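Local atomic coordinates of solute-binding protein (Thermoactinomyces vulgaris, PDB entry 2ZYO), a protein that binds maltodextrins, here maltotetraose, and probably also cyclodextrins, and is thought to deliver them to a membrane transporter for sugar uptake. Residues P18-V23 / G48-V53; G41-K46 / T297-F302; K91-P96 / S287-Y292; W24-D29 / V56-Q61. All coordinates share one frame; numbering follows the deposited sequence.

Contact 1: residues P18-V23 / G48-V53; sequences PDKLVV and GIQVEV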
loop_
_atom_site.group_PDB
_atom_site.type_symbol
_atom_site.label_atom_id
_atom_site.label_comp_id
_atom_site.label_asym_id
_atom_site.label_seq_id
_atom_site.Cartn_x
_atom_site.Cartn_y
_atom_site.Cartn_z
ATOM N N PRO A 18 -13.407 26.375 -16.670
ATOM C CA PRO A 18 -14.276 26.252 -15.503
ATOM C C PRO A 18 -14.104 27.439 -14.568
ATOM O O PRO A 18 -12.998 27.965 -14.436
ATOM C CB PRO A 18 -13.777 24.971 -14.828
ATOM C CG PRO A 18 -12.353 24.854 -15.242
ATOM C CD PRO A 18 -12.290 25.414 -16.633
ATOM N N ASP A 19 -15.192 27.867 -13.936
ATOM C CA ASP A 19 -15.102 28.898 -12.910
ATOM C C ASP A 19 -14.422 28.311 -11.679
ATOM O O ASP A 19 -13.712 29.011 -10.952
ATOM C CB ASP A 19 -16.488 29.439 -12.544
ATOM C CG ASP A 19 -17.315 28.447 -11.745
ATOM O OD1 ASP A 19 -17.732 27.420 -12.313
ATOM O OD2 ASP A 19 -17.551 28.702 -10.547
ATOM N N LYS A 20 -14.647 27.016 -11.466
ATOM C CA LYS A 20 -14.120 26.313 -10.309
ATOM C C LYS A 20 -13.911 24.829 -10.594
ATOM O O LYS A 20 -14.614 24.227 -11.412
ATOM C CB LYS A 20 -15.043 26.493 -9.096
ATOM C CG LYS A 20 -16.307 25.651 -9.113
ATOM C CD LYS A 20 -17.193 25.919 -7.900
ATOM C CE LYS A 20 -16.612 25.328 -6.627
ATOM N NZ LYS A 20 -17.601 25.341 -5.515
ATOM N N LEU A 21 -12.922 24.260 -9.918
ATOM C CA LEU A 21 -12.730 22.822 -9.880
ATOM C C LEU A 21 -12.840 22.399 -8.425
ATOM O O LEU A 21 -12.505 23.172 -7.527
ATOM C CB LEU A 21 -11.365 22.440 -10.462
ATOM C CG LEU A 21 -11.189 22.713 -11.963
ATOM C CD1 LEU A 21 -9.722 22.639 -12.366
ATOM C CD2 LEU A 21 -12.039 21.762 -12.809
ATOM N N VAL A 22 -13.335 21.187 -8.196
ATOM C CA VAL A 22 -13.531 20.680 -6.839
ATOM C C VAL A 22 -12.605 19.494 -6.590
ATOM O O VAL A 22 -12.482 18.604 -7.433
ATOM C CB VAL A 22 -15.011 20.288 -6.574
ATOM C CG1 VAL A 22 -15.201 19.786 -5.144
ATOM C CG2 VAL A 22 -15.943 21.470 -6.839
ATOM N N VAL A 23 -11.960 19.502 -5.425
ATOM C CA VAL A 23 -11.025 18.458 -5.032
ATOM C C VAL A 23 -11.444 17.938 -3.660
ATOM O O VAL A 23 -11.694 18.732 -2.756
ATOM C CB VAL A 23 -9.579 19.015 -4.961
ATOM C CG1 VAL A 23 -8.623 18.003 -4.366
ATOM C CG2 VAL A 23 -9.091 19.442 -6.345
ATOM N N GLY A 48 -6.424 31.646 -12.155
ATOM C CA GLY A 48 -7.665 32.365 -11.871
ATOM C C GLY A 48 -8.877 31.458 -11.723
ATOM O O GLY A 48 -10.003 31.941 -11.608
ATOM N N ILE A 49 -8.647 30.146 -11.727
ATOM C CA ILE A 49 -9.712 29.159 -11.536
ATOM C C ILE A 49 -9.818 28.829 -10.053
ATOM O O ILE A 49 -8.830 28.441 -9.434
ATOM C CB ILE A 49 -9.432 27.866 -12.342
ATOM C CG1 ILE A 49 -9.371 28.180 -13.843
ATOM C CG2 ILE A 49 -10.482 26.783 -12.037
ATOM C CD1 ILE A 49 -8.654 27.131 -14.677
ATOM N N GLN A 50 -11.010 28.994 -9.480
ATOM C CA GLN A 50 -11.237 28.621 -8.088
ATOM C C GLN A 50 -11.019 27.120 -7.929
ATOM O O GLN A 50 -11.476 26.336 -8.756
ATOM C CB GLN A 50 -12.662 28.980 -7.654
ATOM C CG GLN A 50 -12.961 28.665 -6.185
ATOM C CD GLN A 50 -14.444 28.567 -5.874
ATOM O OE1 GLN A 50 -15.291 29.068 -6.618
ATOM N NE2 GLN A 50 -14.766 27.914 -4.764
ATOM N N VAL A 51 -10.301 26.723 -6.883
ATOM C CA VAL A 51 -10.212 25.306 -6.541
ATOM C C VAL A 51 -10.695 25.107 -5.110
ATOM O O VAL A 51 -10.044 25.542 -4.153
ATOM C CB VAL A 51 -8.794 24.714 -6.739
ATOM C CG1 VAL A 51 -8.798 23.232 -6.398
ATOM C CG2 VAL A 51 -8.321 24.911 -8.172
ATOM N N GLU A 52 -11.856 24.469 -4.983
ATOM C CA GLU A 52 -12.437 24.176 -3.683
ATOM C C GLU A 52 -11.954 22.819 -3.192
ATOM O O GLU A 52 -12.183 21.796 -3.839
ATOM C CB GLU A 52 -13.966 24.195 -3.758
ATOM C CG GLU A 52 -14.648 24.038 -2.398
ATOM C CD GLU A 52 -16.144 23.792 -2.489
ATOM O OE1 GLU A 52 -16.648 23.469 -3.589
ATOM O OE2 GLU A 52 -16.821 23.913 -1.446
ATOM N N VAL A 53 -11.282 22.825 -2.047
ATOM C CA VAL A 53 -10.819 21.599 -1.413
ATOM C C VAL A 53 -11.770 21.249 -0.276
ATOM O O VAL A 53 -11.878 21.992 0.703
ATOM C CB VAL A 53 -9.372 21.732 -0.885
ATOM C CG1 VAL A 53 -8.902 20.417 -0.274
ATOM C CG2 VAL A 53 -8.434 22.152 -2.005
HETATM O O HOH W 1 -16.265 30.331 -8.808
HETATM O O HOH W 2 -18.148 28.605 -5.573
#
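Lys20 and Gln50 sit side by side on adjacent parallel strands, 20-25 and 50-55, the two strands of a beta-alpha-beta unit whose crossover is helix 30-47. Leu21 N gives to Gln50 O, Leu21 O takes from Glu52 N, and Val23 N gives to Glu52 O at 2.8 Å; the bond from Gln50 N to Asp19 O is longer, 3.1 Å, and more bent. On the face that carries Lys20, Gln50 and Glu52, the polar chains run the same way. Lys20 CB lies 3.6 Å from Gln50 OE1. With CG between its own N and carbonyl carbon (chi1 77°) and a bend at chi3 (-73°), the Lys20 chain carries CE and NZ over to Glu52. Val22 CG2 lies 3.9 Å from Glu52 OE1. Water 1 bridges Asp19 OD2 and Gln50 OE1, donating to both. On the apolar face, Ile49 CG2 lies anti to its backbone N and reaches Leu21 CG (4.1 Å) and the Pro18 ring, while Val23 CG2 packs on Val51 CG1 at 3.8 Å. Leu299 and Tyr295 of helix 293-302 cover part of this layer. Lys20 NZ forms a salt bridge with Glu52 OE1, 2.8 Å away, and meets that oxygen from above the carboxylate plane, 56° out of it.

Contact 2: residues G41-K46 / T297-F302; sequences GEFTKK and TELMQF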
loop_
_atom_site.group_PDB
_atom_site.type_symbol
_atom_site.label_atom_id
_atom_site.label_comp_id
_atom_site.label_asym_id
_atom_site.label_seq_id
_atom_site.Cartn_x
_atom_site.Cartn_y
_atom_site.Cartn_z
ATOM N N GLY A 41 -4.304 26.284 -3.956
ATOM C CA GLY A 41 -4.177 27.739 -3.878
ATOM C C GLY A 41 -3.228 28.312 -4.917
ATOM O O GLY A 41 -3.530 29.333 -5.545
ATOM N N GLU A 42 -2.085 27.651 -5.101
ATOM C CA GLU A 42 -1.104 28.059 -6.114
ATOM C C GLU A 42 -1.644 27.909 -7.538
ATOM O O GLU A 42 -1.353 28.738 -8.399
ATOM C CB GLU A 42 0.210 27.283 -5.961
ATOM C CG GLU A 42 1.022 27.639 -4.711
ATOM C CD GLU A 42 1.631 29.038 -4.752
ATOM O OE1 GLU A 42 1.867 29.579 -5.856
ATOM O OE2 GLU A 42 1.886 29.599 -3.667
ATOM N N PHE A 43 -2.424 26.856 -7.782
ATOM C CA PHE A 43 -3.079 26.674 -9.081
ATOM C C PHE A 43 -4.052 27.819 -9.359
ATOM O O PHE A 43 -4.080 28.362 -10.462
ATOM C CB PHE A 43 -3.801 25.323 -9.152
ATOM C CG PHE A 43 -4.394 25.016 -10.505
ATOM C CD1 PHE A 43 -3.622 24.434 -11.504
ATOM C CD2 PHE A 43 -5.731 25.300 -10.774
ATOM C CE1 PHE A 43 -4.172 24.143 -12.756
ATOM C CE2 PHE A 43 -6.285 25.018 -12.020
ATOM C CZ PHE A 43 -5.503 24.438 -13.011
ATOM N N THR A 44 -4.837 28.182 -8.347
ATOM C CA THR A 44 -5.782 29.294 -8.448
ATOM C C THR A 44 -5.057 30.614 -8.724
ATOM O O THR A 44 -5.490 31.408 -9.565
ATOM C CB THR A 44 -6.639 29.401 -7.169
ATOM O OG1 THR A 44 -7.451 28.226 -7.054
ATOM C CG2 THR A 44 -7.536 30.624 -7.212
ATOM N N LYS A 45 -3.945 30.825 -8.027
ATOM C CA LYS A 45 -3.118 32.016 -8.209
ATOM C C LYS A 45 -2.592 32.104 -9.644
ATOM O O LYS A 45 -2.536 33.186 -10.226
ATOM C CB LYS A 45 -1.951 31.988 -7.223
ATOM C CG LYS A 45 -1.275 33.328 -6.980
ATOM C CD LYS A 45 -0.118 33.156 -6.005
ATOM C CE LYS A 45 0.437 34.484 -5.531
ATOM N NZ LYS A 45 1.718 34.289 -4.793
ATOM N N LYS A 46 -2.229 30.953 -10.204
ATOM C CA LYS A 46 -1.660 30.872 -11.545
ATOM C C LYS A 46 -2.710 31.055 -12.643
ATOM O O LYS A 46 -2.449 31.716 -13.651
ATOM C CB LYS A 46 -0.926 29.534 -11.721
ATOM C CG LYS A 46 -0.325 29.303 -13.103
ATOM C CD LYS A 46 0.243 27.898 -13.233
ATOM C CE LYS A 46 0.633 27.597 -14.671
ATOM N NZ LYS A 46 1.212 26.232 -14.814
ATOM N N THR A 297 -7.368 17.634 -15.371
ATOM C CA THR A 297 -6.134 16.875 -15.576
ATOM C C THR A 297 -4.907 17.787 -15.495
ATOM O O THR A 297 -3.844 17.366 -15.036
ATOM C CB THR A 297 -6.167 16.088 -16.905
ATOM O OG1 THR A 297 -7.288 15.197 -16.892
ATOM C CG2 THR A 297 -4.895 15.271 -17.102
ATOM N N GLU A 298 -5.062 19.036 -15.932
ATOM C CA GLU A 298 -4.021 20.043 -15.745
ATOM C C GLU A 298 -3.808 20.339 -14.259
ATOM O O GLU A 298 -2.670 20.461 -13.806
ATOM C CB GLU A 298 -4.334 21.317 -16.534
ATOM C CG GLU A 298 -4.177 21.118 -18.036
ATOM C CD GLU A 298 -4.673 22.282 -18.872
ATOM O OE1 GLU A 298 -5.426 23.133 -18.353
ATOM O OE2 GLU A 298 -4.313 22.326 -20.070
ATOM N N LEU A 299 -4.901 20.439 -13.502
ATOM C CA LEU A 299 -4.803 20.592 -12.051
ATOM C C LEU A 299 -4.111 19.381 -11.422
ATOM O O LEU A 299 -3.241 19.532 -10.563
ATOM C CB LEU A 299 -6.188 20.821 -11.426
ATOM C CG LEU A 299 -6.312 20.796 -9.895
ATOM C CD1 LEU A 299 -5.479 21.882 -9.213
ATOM C CD2 LEU A 299 -7.769 20.914 -9.501
ATOM N N MET A 300 -4.496 18.184 -11.860
ATOM C CA MET A 300 -3.904 16.951 -11.345
ATOM C C MET A 300 -2.387 16.932 -11.523
ATOM O O MET A 300 -1.656 16.511 -10.626
ATOM C CB MET A 300 -4.521 15.730 -12.021
ATOM C CG MET A 300 -4.053 14.415 -11.416
ATOM S SD MET A 300 -4.546 12.955 -12.341
ATOM C CE MET A 300 -6.313 12.924 -12.031
ATOM N N GLN A 301 -1.928 17.375 -12.691
ATOM C CA GLN A 301 -0.496 17.478 -12.964
ATOM C C GLN A 301 0.162 18.527 -12.070
ATOM O O GLN A 301 1.265 18.315 -11.561
ATOM C CB GLN A 301 -0.245 17.805 -14.437
ATOM C CG GLN A 301 -0.547 16.660 -15.378
ATOM C CD GLN A 301 -0.532 17.086 -16.827
ATOM O OE1 GLN A 301 0.525 17.149 -17.453
ATOM N NE2 GLN A 301 -1.708 17.371 -17.371
ATOM N N PHE A 302 -0.523 19.650 -11.875
ATOM C CA PHE A 302 -0.010 20.722 -11.026
ATOM C C PHE A 302 0.181 20.241 -9.586
ATOM O O PHE A 302 1.152 20.610 -8.924
ATOM C CB PHE A 302 -0.932 21.946 -11.076
ATOM C CG PHE A 302 -0.352 23.167 -10.428
ATOM C CD1 PHE A 302 0.423 24.062 -11.162
ATOM C CD2 PHE A 302 -0.576 23.425 -9.078
ATOM C CE1 PHE A 302 0.969 25.194 -10.558
ATOM C CE2 PHE A 302 -0.031 24.554 -8.468
ATOM C CZ PHE A 302 0.740 25.436 -9.210
#
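Phe43 of helix 30-47 is the side chain that residues 297-302 pack around; the short segments of helices 30-47 and 293-302 cross at 124°, axes 10.5 Å apart. Glu298 comes first in the chain, and its carbonyl carbon lies 4.1 Å from Phe43 CE1. Leu299 follows and does more: its CD1 stands over one face of the Phe43 ring, 3.9 Å from the ring centroid, offset toward the CG side, while its backbone CA touches CE1. Leu299 also packs on Val51. One turn after Glu298, Phe302 offers its ring face to the edge of Phe43, a T-shaped pair with centroids 5.5 Å apart and planes at 70°. Both phenylalanines hold CG anti to the backbone N, which sends each ring across the gap toward the opposite helix. Phe43 CD1 comes to 3.7 Å from Phe302 CG, and Phe43 CB sits off-centre over the Phe302 face. At the edge of that ring, Glu42 CB lies 3.7 Å from CE2. The extended Lys46 chain brings its CD to 3.9 Å from Phe302 CE1. The result is a T-shaped phenylalanine pair between two helices that both pack on the 20-25/50-55 sheet, within an alpha/beta lobe of the periplasmic-binding-protein fold.

Contact 3: residues K91-P96 / S287-Y292; sequences KGLLQP and SAYSKY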
loop_
_atom_site.group_PDB
_atom_site.type_symbol
_atom_site.label_atom_id
_atom_site.label_comp_id
_atom_site.label_asym_id
_atom_site.label_seq_id
_atom_site.Cartn_x
_atom_site.Cartn_y
_atom_site.Cartn_z
ATOM N N LYS A 91 -17.590 0.266 -12.225
ATOM C CA LYS A 91 -18.867 0.907 -11.888
ATOM C C LYS A 91 -19.023 2.285 -12.540
ATOM O O LYS A 91 -20.053 2.948 -12.375
ATOM C CB LYS A 91 -19.030 1.017 -10.368
ATOM C CG LYS A 91 -19.112 -0.320 -9.636
ATOM C CD LYS A 91 -20.514 -0.911 -9.655
ATOM C CE LYS A 91 -20.524 -2.314 -9.063
ATOM N NZ LYS A 91 -20.106 -2.336 -7.630
ATOM N N GLY A 92 -17.996 2.703 -13.276
ATOM C CA GLY A 92 -18.038 3.942 -14.053
ATOM C C GLY A 92 -17.938 5.209 -13.223
ATOM O O GLY A 92 -18.477 6.248 -13.607
ATOM N N LEU A 93 -17.252 5.121 -12.086
ATOM C CA LEU A 93 -17.028 6.278 -11.220
ATOM C C LEU A 93 -15.923 7.182 -11.744
ATOM O O LEU A 93 -15.941 8.396 -11.518
ATOM C CB LEU A 93 -16.671 5.837 -9.799
ATOM C CG LEU A 93 -17.793 5.651 -8.779
ATOM C CD1 LEU A 93 -17.194 5.275 -7.443
ATOM C CD2 LEU A 93 -18.623 6.918 -8.646
ATOM N N LEU A 94 -14.960 6.578 -12.433
ATOM C CA LEU A 94 -13.780 7.292 -12.900
ATOM C C LEU A 94 -13.651 7.224 -14.412
ATOM O O LEU A 94 -14.104 6.269 -15.043
ATOM C CB LEU A 94 -12.516 6.716 -12.252
ATOM C CG LEU A 94 -12.455 6.657 -10.722
ATOM C CD1 LEU A 94 -11.172 5.982 -10.288
ATOM C CD2 LEU A 94 -12.583 8.041 -10.089
ATOM N N GLN A 95 -13.040 8.256 -14.985
ATOM C CA GLN A 95 -12.693 8.256 -16.403
ATOM C C GLN A 95 -11.174 8.316 -16.537
ATOM O O GLN A 95 -10.497 8.834 -15.644
ATOM C CB GLN A 95 -13.363 9.422 -17.133
ATOM C CG GLN A 95 -13.019 10.802 -16.600
ATOM C CD GLN A 95 -13.627 11.908 -17.437
ATOM O OE1 GLN A 95 -13.390 11.987 -18.643
ATOM N NE2 GLN A 95 -14.410 12.771 -16.802
ATOM N N PRO A 96 -10.626 7.776 -17.641
ATOM C CA PRO A 96 -9.172 7.789 -17.799
ATOM C C PRO A 96 -8.624 9.205 -17.899
ATOM O O PRO A 96 -9.346 10.122 -18.298
ATOM C CB PRO A 96 -8.955 7.067 -19.133
ATOM C CG PRO A 96 -10.206 6.306 -19.376
ATOM C CD PRO A 96 -11.294 7.131 -18.785
ATOM N N SER A 287 -12.992 12.090 -11.740
ATOM C CA SER A 287 -14.383 11.655 -11.708
ATOM C C SER A 287 -14.961 11.571 -13.112
ATOM O O SER A 287 -14.749 12.466 -13.932
ATOM C CB SER A 287 -15.227 12.614 -10.870
ATOM O OG SER A 287 -16.612 12.355 -11.037
ATOM N N ALA A 288 -15.702 10.497 -13.373
ATOM C CA ALA A 288 -16.394 10.317 -14.650
ATOM C C ALA A 288 -17.467 11.387 -14.851
ATOM O O ALA A 288 -17.928 11.614 -15.971
ATOM C CB ALA A 288 -17.006 8.930 -14.728
ATOM N N TYR A 289 -17.843 12.049 -13.757
ATOM C CA TYR A 289 -18.894 13.062 -13.778
ATOM C C TYR A 289 -18.352 14.482 -13.914
ATOM O O TYR A 289 -19.124 15.441 -13.967
ATOM C CB TYR A 289 -19.772 12.931 -12.528
ATOM C CG TYR A 289 -20.406 11.567 -12.415
ATOM C CD1 TYR A 289 -21.591 11.275 -13.087
ATOM C CD2 TYR A 289 -19.806 10.561 -11.660
ATOM C CE1 TYR A 289 -22.171 10.019 -12.999
ATOM C CE2 TYR A 289 -20.379 9.300 -11.566
ATOM C CZ TYR A 289 -21.559 9.036 -12.238
ATOM O OH TYR A 289 -22.124 7.787 -12.147
ATOM N N SER A 290 -17.029 14.614 -13.989
ATOM C CA SER A 290 -16.416 15.920 -14.194
ATOM C C SER A 290 -16.767 16.464 -15.572
ATOM O O SER A 290 -16.663 15.751 -16.576
ATOM C CB SER A 290 -14.897 15.852 -14.042
ATOM O OG SER A 290 -14.321 17.122 -14.308
ATOM N N LYS A 291 -17.179 17.728 -15.603
ATOM C CA LYS A 291 -17.514 18.418 -16.847
ATOM C C LYS A 291 -16.271 19.060 -17.458
ATOM O O LYS A 291 -16.323 19.609 -18.563
ATOM C CB LYS A 291 -18.587 19.483 -16.598
ATOM C CG LYS A 291 -19.898 18.949 -16.027
ATOM C CD LYS A 291 -20.804 18.374 -17.109
ATOM C CE LYS A 291 -22.147 17.925 -16.539
ATOM N NZ LYS A 291 -22.871 19.002 -15.795
ATOM N N TYR A 292 -15.153 18.981 -16.737
ATOM C CA TYR A 292 -13.909 19.619 -17.167
ATOM C C TYR A 292 -12.703 18.678 -17.093
ATOM O O TYR A 292 -11.745 18.960 -16.373
ATOM C CB TYR A 292 -13.645 20.885 -16.341
ATOM C CG TYR A 292 -14.823 21.827 -16.271
ATOM C CD1 TYR A 292 -15.095 22.716 -17.312
ATOM C CD2 TYR A 292 -15.670 21.827 -15.162
ATOM C CE1 TYR A 292 -16.186 23.582 -17.250
ATOM C CE2 TYR A 292 -16.759 22.686 -15.089
ATOM C CZ TYR A 292 -17.009 23.560 -16.134
ATOM O OH TYR A 292 -18.088 24.411 -16.059
HETATM O O HOH W 3 -16.069 14.145 -18.665
#
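Gln95 and Ala288 carry the two hydrogen bonds that join residues 91-96 to residues 287-292, which open with a type I turn from Ser287 to Ser290. The backbone one is Ala288 N to Leu93 O, 2.8 Å and almost straight at the hydrogen, though the donor stands above the carbonyl plane. The side-chain one runs from Gln95 NE2 to Ser287 O, 2.9 Å with an N-H...O angle of 176°, and that oxygen lies in the plane of the Gln95 amide. Turning CG between the backbone N and carbonyl carbon (chi1 59°) carries the extended Gln95 chain past Ala288 CA to reach it. Ser290 N, closing the turn, approaches the same Ser287 O from the opposite face. Water 3 accepts from Gln95 NE2 and donates to Ser290 O. Ser287 OG takes Tyr289 N in an ST turn. Among the van der Waals contacts, Ala288 CB lies 3.3 Å from Gly92 O, and Leu93 CD2 meets the edge of the Tyr289 ring at CE2 (4.2 Å). Leu94 and Ser287 form an antiparallel non-hydrogen-bonded pair: a short, weakly bonded strand about 94-95, after the Schellman motif that ends helix 85-90 at Gly92, lies antiparallel to the end of strand 278-287.

Contact 4: residues W24-D29 / V56-Q61; sequences WENADD and VALLKQ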
loop_
_atom_site.group_PDB
_atom_site.type_symbol
_atom_site.label_atom_id
_atom_site.label_comp_id
_atom_site.label_asym_id
_atom_site.label_seq_id
_atom_site.Cartn_x
_atom_site.Cartn_y
_atom_site.Cartn_z
ATOM N N TRP A 24 -11.541 16.618 -3.514
ATOM C CA TRP A 24 -11.775 16.010 -2.201
ATOM C C TRP A 24 -10.466 15.477 -1.634
ATOM O O TRP A 24 -9.756 14.724 -2.302
ATOM C CB TRP A 24 -12.797 14.874 -2.271
ATOM C CG TRP A 24 -14.207 15.294 -2.574
ATOM C CD1 TRP A 24 -14.716 16.561 -2.555
ATOM C CD2 TRP A 24 -15.295 14.429 -2.911
ATOM N NE1 TRP A 24 -16.051 16.540 -2.885
ATOM C CE2 TRP A 24 -16.433 15.242 -3.100
ATOM C CE3 TRP A 24 -15.416 13.043 -3.080
ATOM C CZ2 TRP A 24 -17.680 14.716 -3.451
ATOM C CZ3 TRP A 24 -16.656 12.519 -3.428
ATOM C CH2 TRP A 24 -17.771 13.356 -3.611
ATOM N N GLU A 25 -10.158 15.870 -0.402
ATOM C CA GLU A 25 -8.929 15.451 0.260
ATOM C C GLU A 25 -9.210 14.940 1.675
ATOM O O GLU A 25 -10.178 15.360 2.315
ATOM C CB GLU A 25 -7.911 16.600 0.282
ATOM C CG GLU A 25 -6.548 16.271 0.908
ATOM C CD GLU A 25 -5.827 15.123 0.219
ATOM O OE1 GLU A 25 -4.909 15.397 -0.579
ATOM O OE2 GLU A 25 -6.177 13.949 0.468
ATOM N N ASN A 26 -8.348 14.034 2.137
ATOM C CA ASN A 26 -8.446 13.396 3.454
ATOM C C ASN A 26 -8.904 14.325 4.574
ATOM O O ASN A 26 -8.317 15.382 4.795
ATOM C CB ASN A 26 -7.099 12.762 3.823
ATOM C CG ASN A 26 -7.188 11.851 5.035
ATOM O OD1 ASN A 26 -8.272 11.587 5.556
ATOM N ND2 ASN A 26 -6.040 11.358 5.484
ATOM N N ALA A 27 -9.953 13.903 5.278
ATOM C CA ALA A 27 -10.567 14.711 6.331
ATOM C C ALA A 27 -9.931 14.510 7.707
ATOM O O ALA A 27 -9.983 15.410 8.546
ATOM C CB ALA A 27 -12.062 14.439 6.397
ATOM N N ASP A 28 -9.337 13.338 7.931
ATOM C CA ASP A 28 -8.790 12.979 9.247
ATOM C C ASP A 28 -7.364 13.466 9.491
ATOM O O ASP A 28 -6.941 13.631 10.642
ATOM C CB ASP A 28 -8.888 11.464 9.495
ATOM C CG ASP A 28 -8.061 10.640 8.517
ATOM O OD1 ASP A 28 -6.835 10.867 8.400
ATOM O OD2 ASP A 28 -8.644 9.736 7.876
ATOM N N ASP A 29 -6.624 13.676 8.406
ATOM C CA ASP A 29 -5.245 14.139 8.494
ATOM C C ASP A 29 -5.167 15.613 8.113
ATOM O O ASP A 29 -5.425 15.988 6.962
ATOM C CB ASP A 29 -4.329 13.290 7.603
ATOM C CG ASP A 29 -2.849 13.537 7.868
ATOM O OD1 ASP A 29 -2.044 12.597 7.689
ATOM O OD2 ASP A 29 -2.483 14.664 8.253
ATOM N N VAL A 56 -12.960 15.123 2.825
ATOM C CA VAL A 56 -13.655 13.834 2.774
ATOM C C VAL A 56 -12.648 12.714 3.022
ATOM O O VAL A 56 -11.615 12.633 2.347
ATOM C CB VAL A 56 -14.373 13.571 1.418
ATOM C CG1 VAL A 56 -15.222 12.307 1.508
ATOM C CG2 VAL A 56 -15.247 14.752 0.999
ATOM N N ALA A 57 -12.954 11.854 3.992
ATOM C CA ALA A 57 -12.077 10.745 4.353
ATOM C C ALA A 57 -11.799 9.865 3.142
ATOM O O ALA A 57 -12.703 9.582 2.357
ATOM C CB ALA A 57 -12.694 9.929 5.470
ATOM N N LEU A 58 -10.545 9.446 2.996
ATOM C CA LEU A 58 -10.120 8.631 1.857
ATOM C C LEU A 58 -11.056 7.461 1.561
ATOM O O LEU A 58 -11.509 7.295 0.427
ATOM C CB LEU A 58 -8.688 8.123 2.064
ATOM C CG LEU A 58 -7.508 8.846 1.401
ATOM C CD1 LEU A 58 -7.729 10.342 1.197
ATOM C CD2 LEU A 58 -6.250 8.589 2.212
ATOM N N LEU A 59 -11.368 6.673 2.587
ATOM C CA LEU A 59 -12.174 5.467 2.405
ATOM C C LEU A 59 -13.681 5.729 2.346
ATOM O O LEU A 59 -14.475 4.789 2.270
ATOM C CB LEU A 59 -11.830 4.414 3.469
ATOM C CG LEU A 59 -10.405 3.843 3.430
ATOM C CD1 LEU A 59 -10.205 2.832 4.546
ATOM C CD2 LEU A 59 -10.064 3.222 2.071
ATOM N N LYS A 60 -14.064 7.004 2.367
ATOM C CA LYS A 60 -15.462 7.402 2.202
ATOM C C LYS A 60 -15.726 8.059 0.849
ATOM O O LYS A 60 -16.881 8.241 0.457
ATOM C CB LYS A 60 -15.887 8.344 3.329
ATOM C CG LYS A 60 -15.991 7.666 4.682
ATOM C CD LYS A 60 -16.729 8.538 5.675
ATOM C CE LYS A 60 -16.786 7.884 7.046
ATOM N NZ LYS A 60 -17.629 6.653 7.058
ATOM N N GLN A 61 -14.655 8.401 0.137
ATOM C CA GLN A 61 -14.769 9.158 -1.112
ATOM C C GLN A 61 -15.468 8.400 -2.238
ATOM O O GLN A 61 -16.255 8.984 -2.985
ATOM C CB GLN A 61 -13.399 9.653 -1.575
ATOM C CG GLN A 61 -12.855 10.802 -0.742
ATOM C CD GLN A 61 -11.718 11.545 -1.414
ATOM O OE1 GLN A 61 -11.576 11.522 -2.639
ATOM N NE2 GLN A 61 -10.904 12.218 -0.613
HETATM O O HOH W 4 -8.675 9.087 5.203
#
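Val56 N donates to Glu25 O at 2.8 Å, joining the last residue of strand 20-25 to the first residue after strand 50-55, and Asn26 CA then passes 3.4 Å from Val56 O as the two chains leave the sheet. These are the segments that follow the C-terminal ends of the parallel strands of a beta-alpha-beta unit. On the side of Trp24, Val56 CG2 stands over one face of the indole, 3.9 Å from the centroid of the five-membered ring and 16° off its normal. Gln61 slides past Trp24 in the opposite direction with its amide almost perpendicular to the ring; CD packs on Trp24 CB at 3.6 Å, and Gln61 O lies at the indole edge near CZ3. The Gln61 amide is tied at both ends: NE2 gives to Val56 O at 3.1 Å, from above that carbonyl plane, while OE1 accepts from Thr79 N. Chi1 of -73° puts its CG beside its own backbone N, and from there the extended chain runs back along the loop, bringing NE2 to Val56 O. Leu58 CD1 meets Asn26 CB at 3.6 Å, the two side chains crossing at about a right angle. Asn26 OD1 takes Asp28 N in an Asx turn and a bond from water 4, which accepts in turn from Leu58 N and so bridges the loops. Glu25 OE1 is held by Lys126 and Thr36. Trp24 also packs on Leu65 of helix 61-71 and Val78 of strand 77-81, and Leu58 on Lys282 of strand 278-287.

How the contacts relate
Contacts 1 and 4 follow the same pair of parallel strands, 20-25 and 50-55, from their first residues to the loops beyond them, with centres about 18 Å apart. Contact 2 lies about 9 Å from contact 1, centre to centre: Phe43 CD2 reaches Val51 CG2 at 3.7 Å, and Thr44 OG1 probably bonds Ile49 O. Contact 3 joins contact 1 through Tyr292, whose CD1 lies 3.6 Å from Pro18 CB, and its chain continues directly into the helix used by contact 2. In contact 4 the Leu58 side chain is about 9 Å from a bound glucose unit, though Leu58 is not among the residues lining the sugar pocket, such as Arg84, Trp250 and Trp360.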